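Local coordinates for undecaprenyl pyrophosphate synthase (Campylobacter jejuni, PDB 3UGS), which probably catalyses condensation of isopentenyl diphosphate with allylic diphosphates to build long cis-polyprenyl diphosphates, at residues L10-D15 / L173-A178; N177-S182 / I194-T199; S55-S60 / N129-Y134. All blocks are in the same frame, centred on the assembly; numbering follows the deposited sequence.

Contact 1: residues L10-D15 / L173-A178; sequences LAVVMD and LRVGNA. With FFT ((2Z,6Z)-3,7,11-trimethyldodeca-2,6,10-trien-1-yl dihydrogen phosphate), chain C.
The carboxylate of D15 is clasped by two backbone amides of the opposite segment. N177 N lies 2.7 Å from D15 OD1, and A178 N donates to OD2 at 3.0 Å; both come in on the syn sides, somewhat out of the carboxylate plane. With CG beside its own backbone N (chi1 -82°), the D15 carboxylate reaches the amides of the turn after strand 171-175. G176, with no side chain, lets OD2 settle 3.1 Å from its CA. The same OD2 forms a salt bridge with R174 NH1 (3.3 Å), its hydrogen bond bent and weak.

R174 bends at chi2 and chi3, and its guanidinium edge turns to the farnesyl phosphate. NH1 donates to ligand O1 at 2.7 Å and NH2 to O3 at 2.8 Å, a two-pronged grip that fixes the rotation of the group. NH2 also bonds R180 O. The methyl of A178 covers one guanidinium face and V13 CG1 the other, each toward the rim, while V13 CG2 touches the first carbon of the prenyl chain. D15, probably catalytic and magnesium-binding by analogy with relatives, and R174, a substrate-binding residue, thus lie side by side at the phosphate.

Behind them the strands run parallel, 21° apart, joined by four backbone bonds from L173 N to A11 O through to D15 N to V175 O. On the side away from the phosphate, V12 CG2 lies alongside L173 CD2. Strand 9-14 is flanked by 53-60, and 171-175 by 193-197, placing the contact inside the parallel sheet.

Contact 2: residues N177-S182 / I194-T199; sequences NAKRLS and IYFSET. With FFT ((2Z,6Z)-3,7,11-trimethyldodeca-2,6,10-trien-1-yl dihydrogen phosphate), chain C.
K179 lays its side chain across the ring of F196. Its CB starts 4.1 Å from F196 CZ, at the para carbon. A bend at chi2 (-117°) then swings the chain over the ring, and CD sits 4.0 Å from the ring centroid, only 19° off the normal, in a CH-pi contact. A further bend at chi4 lifts NZ off the aromatic surface toward the carboxylate of E198. That salt bridge is long, 3.7 Å from K179 NZ to E198 OE2, and NZ also makes a weak hydrogen bond to N177 O within its own segment. The ring of F196 is held from its other face by I194 CG2, offset toward the rim, and L181 CD2 just reaches I194 CD1.

R180 leaves in the other direction. Its extended chain carries NE to O3 of the farnesyl phosphate, 2.9 Å away and nearly straight (172°), and NH2 to O2. The methyl of A178 lies over one face of this guanidinium. The third nitrogen, NH1, forms a salt bridge with E193 of the second subunit, probably a magnesium ligand, so one arginine ties the phosphate to the dimer interface. S182 OG donates to O3 at 2.6 Å, giving that phosphate oxygen a second bond in this loop. I194 packs on F196 of the second subunit, and K179 on R219 of it.

R174 at the end of its strand and R180 and S182 on the loop give the spacing R-x5-R-x-S, a phosphate-binding signature of cis-prenyltransferases, here backed by strand 193-197, outermost in this chain's sheet, and completed by the dimer partner.

Contact 3: residues S55-S60 / N129-Y134; sequences SLFAFS and NLAISY. With FFT ((2Z,6Z)-3,7,11-trimethyldodeca-2,6,10-trien-1-yl dihydrogen phosphate), chain C.
Strand 53-60, which contributes F57 and A58 to the prenyl-chain pocket, pairs in parallel with 126-134 in the middle of the cis-prenyltransferase sheet, F57 lying opposite A131. The regular part is short: L56 N donates to N129 O at 2.8 Å, and A131 N donates to L56 O. Then A131 O accepts twice, from A58 N at 3.0 Å and from F59 N at 3.2 Å, both in its carbonyl plane. Two amides on one strand thus share one acceptor on the other, as in a beta bulge, after which Y134 N reaches F59 O.

F57 carries the ligand contact. With CG roughly opposite the backbone N (chi1 -151°), its ring lies with A131 O and Y134 O at its edge, and ligand methyl C12 sits over its centre, 3.6 Å above the plane. Y134 turns its own edge toward the face of F57, an offset edge-to-face pair with planes at 83° and centroids 6.0 Å apart; F184 stacks on F57 as well. On the other side of the sheet, L130 CD1 packs against L56 CB and A58 CB.

Polar groups are satisfied at both ends. N129 ND2 donates to S55 OG at 3.2 Å, nearly in its amide plane, and these groups also bond N53 and H9 respectively. At the far end S60 N is bonded by N63, the probable proton acceptor, while S133 OG meets D101 O and W64.

No charged group enters the contact. The F57 ring and the carbonyls F57 O and A58 O line the hydrocarbon tail, mostly through van der Waals contact, consistent with a wall along which a growing isoprenoid could lie.

How the contacts relate
The three contacts belong to one sheet and one ligand, yet they serve different ends of it. Contacts 1 and 3 are buried and strand-to-strand, joined directly because strands 9-14 and 53-60 are neighbours; contact 3 is nested in the chain loop closed by contact 1. Contact 2 lies farther out, partly exposed, between a loop and strand 193-197, and shares N177 and A178 with contact 1. Their chemistry follows: arginines R174 and R180 of contacts 1 and 2 grip the phosphate, contact 2 adding the second subunit, while contact 3 meets the hydrocarbon with a phenylalanine ring and backbone carbonyls, and brings no charge. Contacts 2 and 3 meet where S182 O touches the F57 ring.

Contact 1: residues L10-D15 / L173-A178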
loop_
_atom_site.group_PDB
_atom_site.type_symbol
_atom_site.label_atom_id
_atom_site.label_comp_id
_atom_site.label_asym_id
_atom_site.label_seq_id
_atom_site.Cartn_x
_atom_site.Cartn_y
_atom_site.Cartn_z
ATOM N N LEU A 10 5.731 -9.002 -10.649
ATOM C CA LEU A 10 6.434 -7.738 -10.627
ATOM C C LEU A 10 5.493 -6.627 -11.047
ATOM O O LEU A 10 4.859 -6.704 -12.111
ATOM C CB LEU A 10 7.630 -7.788 -11.556
ATOM C CG LEU A 10 8.431 -6.486 -11.726
ATOM C CD1 LEU A 10 9.047 -5.970 -10.432
ATOM C CD2 LEU A 10 9.512 -6.703 -12.785
ATOM N N ALA A 11 5.402 -5.610 -10.204
ATOM C CA ALA A 11 4.602 -4.411 -10.517
ATOM C C ALA A 11 5.503 -3.189 -10.681
ATOM O O ALA A 11 6.481 -2.979 -9.932
ATOM C CB ALA A 11 3.534 -4.146 -9.471
ATOM N N VAL A 12 5.126 -2.371 -11.661
ATOM C CA VAL A 12 5.903 -1.215 -12.036
ATOM C C VAL A 12 5.060 0.017 -12.247
ATOM O O VAL A 12 4.041 0.003 -12.963
ATOM C CB VAL A 12 6.708 -1.485 -13.321
ATOM C CG1 VAL A 12 7.441 -0.228 -13.763
ATOM C CG2 VAL A 12 7.684 -2.632 -13.107
ATOM N N VAL A 13 5.508 1.084 -11.622
ATOM C CA VAL A 13 4.948 2.394 -11.836
ATOM C C VAL A 13 6.055 3.411 -12.001
ATOM O O VAL A 13 7.051 3.420 -11.287
ATOM C CB VAL A 13 3.994 2.869 -10.728
ATOM C CG1 VAL A 13 4.698 2.888 -9.383
ATOM C CG2 VAL A 13 3.453 4.278 -11.087
ATOM N N MET A 14 5.857 4.284 -12.967
ATOM C CA MET A 14 6.841 5.359 -13.240
ATOM C C MET A 14 6.266 6.702 -12.840
ATOM O O MET A 14 5.072 6.882 -12.794
ATOM C CB MET A 14 7.242 5.366 -14.706
ATOM C CG MET A 14 7.577 3.967 -15.209
ATOM S SD MET A 14 7.098 3.730 -16.928
ATOM C CE MET A 14 7.494 1.993 -17.155
ATOM N N ASP A 15 7.137 7.627 -12.520
ATOM C CA ASP A 15 6.702 8.990 -12.223
ATOM C C ASP A 15 5.708 9.456 -13.271
ATOM O O ASP A 15 5.919 9.381 -14.461
ATOM C CB ASP A 15 7.847 9.970 -12.182
ATOM C CG ASP A 15 8.570 9.961 -10.867
ATOM O OD1 ASP A 15 9.365 10.905 -10.669
ATOM O OD2 ASP A 15 8.351 9.036 -10.035
ATOM N N LEU A 173 8.098 -2.002 -7.907
ATOM C CA LEU A 173 9.155 -1.133 -8.385
ATOM C C LEU A 173 8.635 0.241 -8.860
ATOM O O LEU A 173 7.852 0.376 -9.782
ATOM C CB LEU A 173 9.950 -1.827 -9.493
ATOM C CG LEU A 173 11.086 -1.037 -10.159
ATOM C CD1 LEU A 173 12.341 -0.948 -9.285
ATOM C CD2 LEU A 173 11.424 -1.705 -11.480
ATOM N N ARG A 174 9.080 1.264 -8.171
ATOM C CA ARG A 174 8.836 2.651 -8.593
ATOM C C ARG A 174 10.056 3.141 -9.393
ATOM O O ARG A 174 11.179 3.099 -8.927
ATOM C CB ARG A 174 8.562 3.578 -7.403
ATOM C CG ARG A 174 8.809 5.057 -7.680
ATOM C CD ARG A 174 7.756 5.707 -8.599
ATOM N NE ARG A 174 6.426 5.783 -7.972
ATOM C CZ ARG A 174 5.440 6.601 -8.339
ATOM N NH1 ARG A 174 5.581 7.417 -9.369
ATOM N NH2 ARG A 174 4.291 6.590 -7.684
ATOM N N VAL A 175 9.821 3.542 -10.624
ATOM C CA VAL A 175 10.856 4.206 -11.408
ATOM C C VAL A 175 10.541 5.697 -11.530
ATOM O O VAL A 175 9.677 6.137 -12.279
ATOM C CB VAL A 175 11.018 3.617 -12.804
ATOM C CG1 VAL A 175 12.240 4.239 -13.470
ATOM C CG2 VAL A 175 11.142 2.096 -12.733
ATOM N N GLY A 176 11.306 6.465 -10.803
ATOM C CA GLY A 176 11.143 7.903 -10.772
ATOM C C GLY A 176 11.604 8.424 -9.429
ATOM O O GLY A 176 12.232 7.708 -8.653
ATOM N N ASN A 177 11.283 9.668 -9.172
ATOM C CA ASN A 177 11.572 10.266 -7.864
ATOM C C ASN A 177 10.418 10.260 -6.816
ATOM O O ASN A 177 10.654 10.418 -5.619
ATOM C CB ASN A 177 12.124 11.683 -8.010
ATOM C CG ASN A 177 12.778 12.159 -6.732
ATOM O OD1 ASN A 177 13.539 11.406 -6.075
ATOM N ND2 ASN A 177 12.445 13.376 -6.329
ATOM N N ALA A 178 9.194 10.045 -7.286
ATOM C CA ALA A 178 7.981 9.950 -6.408
ATOM C C ALA A 178 8.088 8.759 -5.459
ATOM O O ALA A 178 8.458 7.667 -5.851
ATOM C CB ALA A 178 6.695 9.825 -7.221
HETATM O O3 FFT C . 2.711 8.870 -8.058
HETATM P P FFT C . 2.693 9.588 -9.381
HETATM O O1 FFT C . 3.951 9.395 -10.172
HETATM O O2 FFT C . 2.185 11.009 -9.219
HETATM O O FFT C . 1.574 8.888 -10.323
HETATM C C14 FFT C . 1.786 7.572 -10.877
HETATM C C13 FFT C . 0.530 7.049 -11.535
HETATM C C11 FFT C . 0.490 6.663 -12.807
HETATM C C12 FFT C . -0.773 6.166 -13.401
HETATM C C10 FFT C . 1.728 6.619 -13.660
HETATM C C9 FFT C . 1.575 7.411 -14.926
HETATM C C8 FFT C . 2.933 7.594 -15.579
HETATM C C6 FFT C . 3.227 7.037 -16.770
HETATM C C7 FFT C . 4.569 7.243 -17.432
HETATM C C5 FFT C . 2.192 6.196 -17.463
HETATM C C4 FFT C . 2.435 6.362 -18.945
HETATM C C3 FFT C . 1.272 5.871 -19.773
HETATM C C1 FFT C . 1.464 5.612 -21.089
HETATM C C2 FFT C . 2.830 5.812 -21.724
HETATM C C FFT C . 0.293 5.115 -21.912
#

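Contact 2: residues N177-S182 / I194-T199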
loop_
_atom_site.group_PDB
_atom_site.type_symbol
_atom_site.label_atom_id
_atom_site.label_comp_id
_atom_site.label_asym_id
_atom_site.label_seq_id
_atom_site.Cartn_x
_atom_site.Cartn_y
_atom_site.Cartn_z
ATOM N N ASN A 177 11.283 9.668 -9.172
ATOM C CA ASN A 177 11.572 10.266 -7.864
ATOM C C ASN A 177 10.418 10.260 -6.816
ATOM O O ASN A 177 10.654 10.418 -5.619
ATOM C CB ASN A 177 12.124 11.683 -8.010
ATOM C CG ASN A 177 12.778 12.159 -6.732
ATOM O OD1 ASN A 177 13.539 11.406 -6.075
ATOM N ND2 ASN A 177 12.445 13.376 -6.329
ATOM N N ALA A 178 9.194 10.045 -7.286
ATOM C CA ALA A 178 7.981 9.950 -6.408
ATOM C C ALA A 178 8.088 8.759 -5.459
ATOM O O ALA A 178 8.458 7.667 -5.851
ATOM C CB ALA A 178 6.695 9.825 -7.221
ATOM N N LYS A 179 7.803 9.003 -4.202
ATOM C CA LYS A 179 7.832 7.958 -3.191
ATOM C C LYS A 179 6.459 7.676 -2.630
ATOM O O LYS A 179 6.069 8.233 -1.604
ATOM C CB LYS A 179 8.734 8.324 -2.031
ATOM C CG LYS A 179 10.116 8.764 -2.432
ATOM C CD LYS A 179 11.196 7.832 -1.899
ATOM C CE LYS A 179 12.563 8.267 -2.391
ATOM N NZ LYS A 179 12.572 8.353 -3.890
ATOM N N ARG A 180 5.766 6.751 -3.286
ATOM C CA ARG A 180 4.337 6.512 -3.019
ATOM C C ARG A 180 3.745 5.492 -3.969
ATOM O O ARG A 180 4.352 5.193 -4.978
ATOM C CB ARG A 180 3.554 7.804 -3.092
ATOM C CG ARG A 180 3.709 8.498 -4.430
ATOM C CD ARG A 180 2.923 9.785 -4.475
ATOM N NE ARG A 180 3.120 10.501 -5.729
ATOM C CZ ARG A 180 3.519 11.768 -5.831
ATOM N NH1 ARG A 180 3.793 12.486 -4.745
ATOM N NH2 ARG A 180 3.608 12.319 -7.029
ATOM N N LEU A 181 2.593 4.936 -3.607
ATOM C CA LEU A 181 1.961 3.859 -4.424
ATOM C C LEU A 181 0.882 4.349 -5.350
ATOM O O LEU A 181 0.488 3.693 -6.283
ATOM C CB LEU A 181 1.401 2.728 -3.565
ATOM C CG LEU A 181 2.485 1.947 -2.760
ATOM C CD1 LEU A 181 1.887 0.643 -2.256
ATOM C CD2 LEU A 181 3.729 1.661 -3.580
ATOM N N SER A 182 0.419 5.530 -5.036
ATOM C CA SER A 182 -0.608 6.208 -5.815
ATOM C C SER A 182 -1.732 5.291 -6.275
ATOM O O SER A 182 -1.950 5.094 -7.455
ATOM C CB SER A 182 0.013 6.898 -7.013
ATOM O OG SER A 182 0.790 7.968 -6.551
ATOM N N ILE A 194 9.162 -3.444 -1.624
ATOM C CA ILE A 194 9.078 -2.168 -2.315
ATOM C C ILE A 194 10.450 -1.615 -2.611
ATOM O O ILE A 194 11.355 -1.653 -1.770
ATOM C CB ILE A 194 8.283 -1.145 -1.526
ATOM C CG1 ILE A 194 6.799 -1.526 -1.529
ATOM C CG2 ILE A 194 8.404 0.222 -2.163
ATOM C CD1 ILE A 194 5.995 -0.715 -0.549
ATOM N N TYR A 195 10.604 -1.124 -3.826
ATOM C CA TYR A 195 11.898 -0.623 -4.276
ATOM C C TYR A 195 11.760 0.627 -5.133
ATOM O O TYR A 195 11.098 0.635 -6.149
ATOM C CB TYR A 195 12.706 -1.715 -4.989
ATOM C CG TYR A 195 14.150 -1.316 -5.283
ATOM C CD1 TYR A 195 15.156 -1.461 -4.320
ATOM C CD2 TYR A 195 14.507 -0.754 -6.509
ATOM C CE1 TYR A 195 16.473 -1.078 -4.567
ATOM C CE2 TYR A 195 15.823 -0.364 -6.767
ATOM C CZ TYR A 195 16.799 -0.530 -5.788
ATOM O OH TYR A 195 18.101 -0.166 -6.013
ATOM N N PHE A 196 12.398 1.680 -4.665
ATOM C CA PHE A 196 12.467 2.969 -5.372
ATOM C C PHE A 196 13.785 3.125 -6.138
ATOM O O PHE A 196 14.826 3.294 -5.540
ATOM C CB PHE A 196 12.347 4.154 -4.410
ATOM C CG PHE A 196 11.065 4.177 -3.628
ATOM C CD1 PHE A 196 9.827 4.315 -4.274
ATOM C CD2 PHE A 196 11.088 4.087 -2.249
ATOM C CE1 PHE A 196 8.644 4.339 -3.547
ATOM C CE2 PHE A 196 9.904 4.122 -1.524
ATOM C CZ PHE A 196 8.680 4.249 -2.175
ATOM N N SER A 197 13.729 3.013 -7.454
ATOM C CA SER A 197 14.906 3.319 -8.294
ATOM C C SER A 197 14.752 4.687 -8.922
ATOM O O SER A 197 13.798 4.947 -9.658
ATOM C CB SER A 197 15.171 2.289 -9.379
ATOM O OG SER A 197 14.062 2.179 -10.246
ATOM N N GLU A 198 15.707 5.551 -8.607
ATOM C CA GLU A 198 15.616 6.969 -9.009
ATOM C C GLU A 198 16.369 7.209 -10.322
ATOM O O GLU A 198 17.573 7.397 -10.376
ATOM C CB GLU A 198 16.058 7.907 -7.910
ATOM C CG GLU A 198 15.234 7.726 -6.648
ATOM C CD GLU A 198 15.739 8.558 -5.479
ATOM O OE1 GLU A 198 16.275 7.965 -4.510
ATOM O OE2 GLU A 198 15.607 9.809 -5.527
ATOM N N THR A 199 15.592 7.169 -11.376
ATOM C CA THR A 199 16.085 7.183 -12.731
ATOM C C THR A 199 14.868 7.333 -13.601
ATOM O O THR A 199 13.752 7.281 -13.119
ATOM C CB THR A 199 16.777 5.856 -13.098
ATOM O OG1 THR A 199 15.961 4.757 -12.673
ATOM C CG2 THR A 199 18.136 5.751 -12.427
HETATM O O3 FFT C . 2.711 8.870 -8.058
HETATM P P FFT C . 2.693 9.588 -9.381
HETATM O O1 FFT C . 3.951 9.395 -10.172
HETATM O O2 FFT C . 2.185 11.009 -9.219
HETATM O O FFT C . 1.574 8.888 -10.323
HETATM C C14 FFT C . 1.786 7.572 -10.877
HETATM C C13 FFT C . 0.530 7.049 -11.535
HETATM C C11 FFT C . 0.490 6.663 -12.807
HETATM C C12 FFT C . -0.773 6.166 -13.401
HETATM C C10 FFT C . 1.728 6.619 -13.660
HETATM C C9 FFT C . 1.575 7.411 -14.926
HETATM C C8 FFT C . 2.933 7.594 -15.579
HETATM C C6 FFT C . 3.227 7.037 -16.770
HETATM C C7 FFT C . 4.569 7.243 -17.432
HETATM C C5 FFT C . 2.192 6.196 -17.463
HETATM C C4 FFT C . 2.435 6.362 -18.945
HETATM C C3 FFT C . 1.272 5.871 -19.773
HETATM C C1 FFT C . 1.464 5.612 -21.089
HETATM C C2 FFT C . 2.830 5.812 -21.724
HETATM C C FFT C . 0.293 5.115 -21.912
#

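Contact 3: residues S55-S60 / N129-Y134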
loop_
_atom_site.group_PDB
_atom_site.type_symbol
_atom_site.label_atom_id
_atom_site.label_comp_id
_atom_site.label_asym_id
_atom_site.label_seq_id
_atom_site.Cartn_x
_atom_site.Cartn_y
_atom_site.Cartn_z
ATOM N N SER A 55 3.032 -6.149 -14.106
ATOM C CA SER A 55 1.932 -5.227 -13.918
ATOM C C SER A 55 2.400 -3.818 -14.094
ATOM O O SER A 55 3.367 -3.377 -13.482
ATOM C CB SER A 55 1.250 -5.415 -12.576
ATOM O OG SER A 55 0.473 -6.621 -12.563
ATOM N N LEU A 56 1.682 -3.125 -14.978
ATOM C CA LEU A 56 2.045 -1.743 -15.383
ATOM C C LEU A 56 0.906 -0.792 -15.158
ATOM O O LEU A 56 -0.214 -1.155 -15.353
ATOM C CB LEU A 56 2.495 -1.651 -16.858
ATOM C CG LEU A 56 3.529 -2.713 -17.274
ATOM C CD1 LEU A 56 3.696 -2.656 -18.790
ATOM C CD2 LEU A 56 4.877 -2.571 -16.516
ATOM N N PHE A 57 1.244 0.423 -14.758
ATOM C CA PHE A 57 0.276 1.452 -14.416
ATOM C C PHE A 57 0.211 2.504 -15.495
ATOM O O PHE A 57 1.083 3.321 -15.630
ATOM C CB PHE A 57 0.595 2.143 -13.072
ATOM C CG PHE A 57 -0.628 2.673 -12.345
ATOM C CD1 PHE A 57 -1.880 2.705 -12.954
ATOM C CD2 PHE A 57 -0.529 3.122 -11.047
ATOM C CE1 PHE A 57 -2.992 3.166 -12.257
ATOM C CE2 PHE A 57 -1.634 3.576 -10.359
ATOM C CZ PHE A 57 -2.857 3.604 -10.963
ATOM N N ALA A 58 -0.883 2.508 -16.223
ATOM C CA ALA A 58 -1.045 3.453 -17.352
ATOM C C ALA A 58 -1.812 4.713 -16.971
ATOM O O ALA A 58 -1.339 5.823 -17.151
ATOM C CB ALA A 58 -1.724 2.760 -18.522
ATOM N N PHE A 59 -3.016 4.490 -16.458
ATOM C CA PHE A 59 -3.981 5.554 -16.138
ATOM C C PHE A 59 -4.878 5.136 -14.944
ATOM O O PHE A 59 -5.441 4.013 -14.870
ATOM C CB PHE A 59 -4.873 5.879 -17.359
ATOM C CG PHE A 59 -5.668 7.175 -17.237
ATOM C CD1 PHE A 59 -5.146 8.373 -17.671
ATOM C CD2 PHE A 59 -6.951 7.179 -16.709
ATOM C CE1 PHE A 59 -5.884 9.563 -17.588
ATOM C CE2 PHE A 59 -7.693 8.351 -16.598
ATOM C CZ PHE A 59 -7.153 9.551 -17.022
ATOM N N SER A 60 -5.032 6.062 -14.024
ATOM C CA SER A 60 -5.787 5.771 -12.821
ATOM C C SER A 60 -7.109 6.478 -12.755
ATOM O O SER A 60 -7.404 7.324 -13.582
ATOM C CB SER A 60 -4.979 6.143 -11.579
ATOM O OG SER A 60 -4.803 7.543 -11.522
ATOM N N ASN A 129 -0.170 -7.320 -17.258
ATOM C CA ASN A 129 -1.370 -6.712 -16.627
ATOM C C ASN A 129 -1.304 -5.175 -16.718
ATOM O O ASN A 129 -0.433 -4.524 -16.143
ATOM C CB ASN A 129 -1.533 -7.125 -15.177
ATOM C CG ASN A 129 -1.515 -8.627 -14.998
ATOM O OD1 ASN A 129 -2.309 -9.321 -15.618
ATOM N ND2 ASN A 129 -0.630 -9.134 -14.136
ATOM N N LEU A 130 -2.239 -4.644 -17.476
ATOM C CA LEU A 130 -2.267 -3.215 -17.774
ATOM C C LEU A 130 -3.411 -2.545 -17.025
ATOM O O LEU A 130 -4.600 -2.786 -17.289
ATOM C CB LEU A 130 -2.382 -2.964 -19.286
ATOM C CG LEU A 130 -2.045 -1.543 -19.773
ATOM C CD1 LEU A 130 -0.587 -1.154 -19.474
ATOM C CD2 LEU A 130 -2.318 -1.424 -21.274
ATOM N N ALA A 131 -3.019 -1.705 -16.088
ATOM C CA ALA A 131 -3.958 -0.935 -15.264
ATOM C C ALA A 131 -4.379 0.379 -15.906
ATOM O O ALA A 131 -3.626 1.338 -15.983
ATOM C CB ALA A 131 -3.375 -0.693 -13.884
ATOM N N ILE A 132 -5.615 0.400 -16.366
ATOM C CA ILE A 132 -6.172 1.558 -17.134
ATOM C C ILE A 132 -7.503 2.009 -16.594
ATOM O O ILE A 132 -8.428 1.211 -16.473
ATOM C CB ILE A 132 -6.428 1.263 -18.623
ATOM C CG1 ILE A 132 -5.299 0.454 -19.191
ATOM C CG2 ILE A 132 -6.593 2.552 -19.410
ATOM C CD1 ILE A 132 -5.674 -0.177 -20.530
ATOM N N SER A 133 -7.591 3.305 -16.326
ATOM C CA SER A 133 -8.709 3.842 -15.552
ATOM C C SER A 133 -8.891 2.936 -14.322
ATOM O O SER A 133 -9.955 2.454 -14.005
ATOM C CB SER A 133 -10.005 3.859 -16.365
ATOM O OG SER A 133 -11.074 4.312 -15.531
ATOM N N TYR A 134 -7.781 2.676 -13.690
ATOM C CA TYR A 134 -7.714 1.758 -12.560
ATOM C C TYR A 134 -7.368 2.466 -11.259
ATOM O O TYR A 134 -6.518 3.320 -11.184
ATOM C CB TYR A 134 -6.700 0.645 -12.804
ATOM C CG TYR A 134 -6.341 -0.102 -11.568
ATOM C CD1 TYR A 134 -6.921 -1.337 -11.284
ATOM C CD2 TYR A 134 -5.466 0.443 -10.646
ATOM C CE1 TYR A 134 -6.609 -2.025 -10.119
ATOM C CE2 TYR A 134 -5.164 -0.220 -9.491
ATOM C CZ TYR A 134 -5.727 -1.453 -9.223
ATOM O OH TYR A 134 -5.397 -2.112 -8.038
HETATM O O3 FFT C . 2.711 8.870 -8.058
HETATM P P FFT C . 2.693 9.588 -9.381
HETATM O O1 FFT C . 3.951 9.395 -10.172
HETATM O O2 FFT C . 2.185 11.009 -9.219
HETATM O O FFT C . 1.574 8.888 -10.323
HETATM C C14 FFT C . 1.786 7.572 -10.877
HETATM C C13 FFT C . 0.530 7.049 -11.535
HETATM C C11 FFT C . 0.490 6.663 -12.807
HETATM C C12 FFT C . -0.773 6.166 -13.401
HETATM C C10 FFT C . 1.728 6.619 -13.660
HETATM C C9 FFT C . 1.575 7.411 -14.926
HETATM C C8 FFT C . 2.933 7.594 -15.579
HETATM C C6 FFT C . 3.227 7.037 -16.770
HETATM C C7 FFT C . 4.569 7.243 -17.432
HETATM C C5 FFT C . 2.192 6.196 -17.463
HETATM C C4 FFT C . 2.435 6.362 -18.945
HETATM C C3 FFT C . 1.272 5.871 -19.773
HETATM C C1 FFT C . 1.464 5.612 -21.089
HETATM C C2 FFT C . 2.830 5.812 -21.724
HETATM C C FFT C . 0.293 5.115 -21.912
#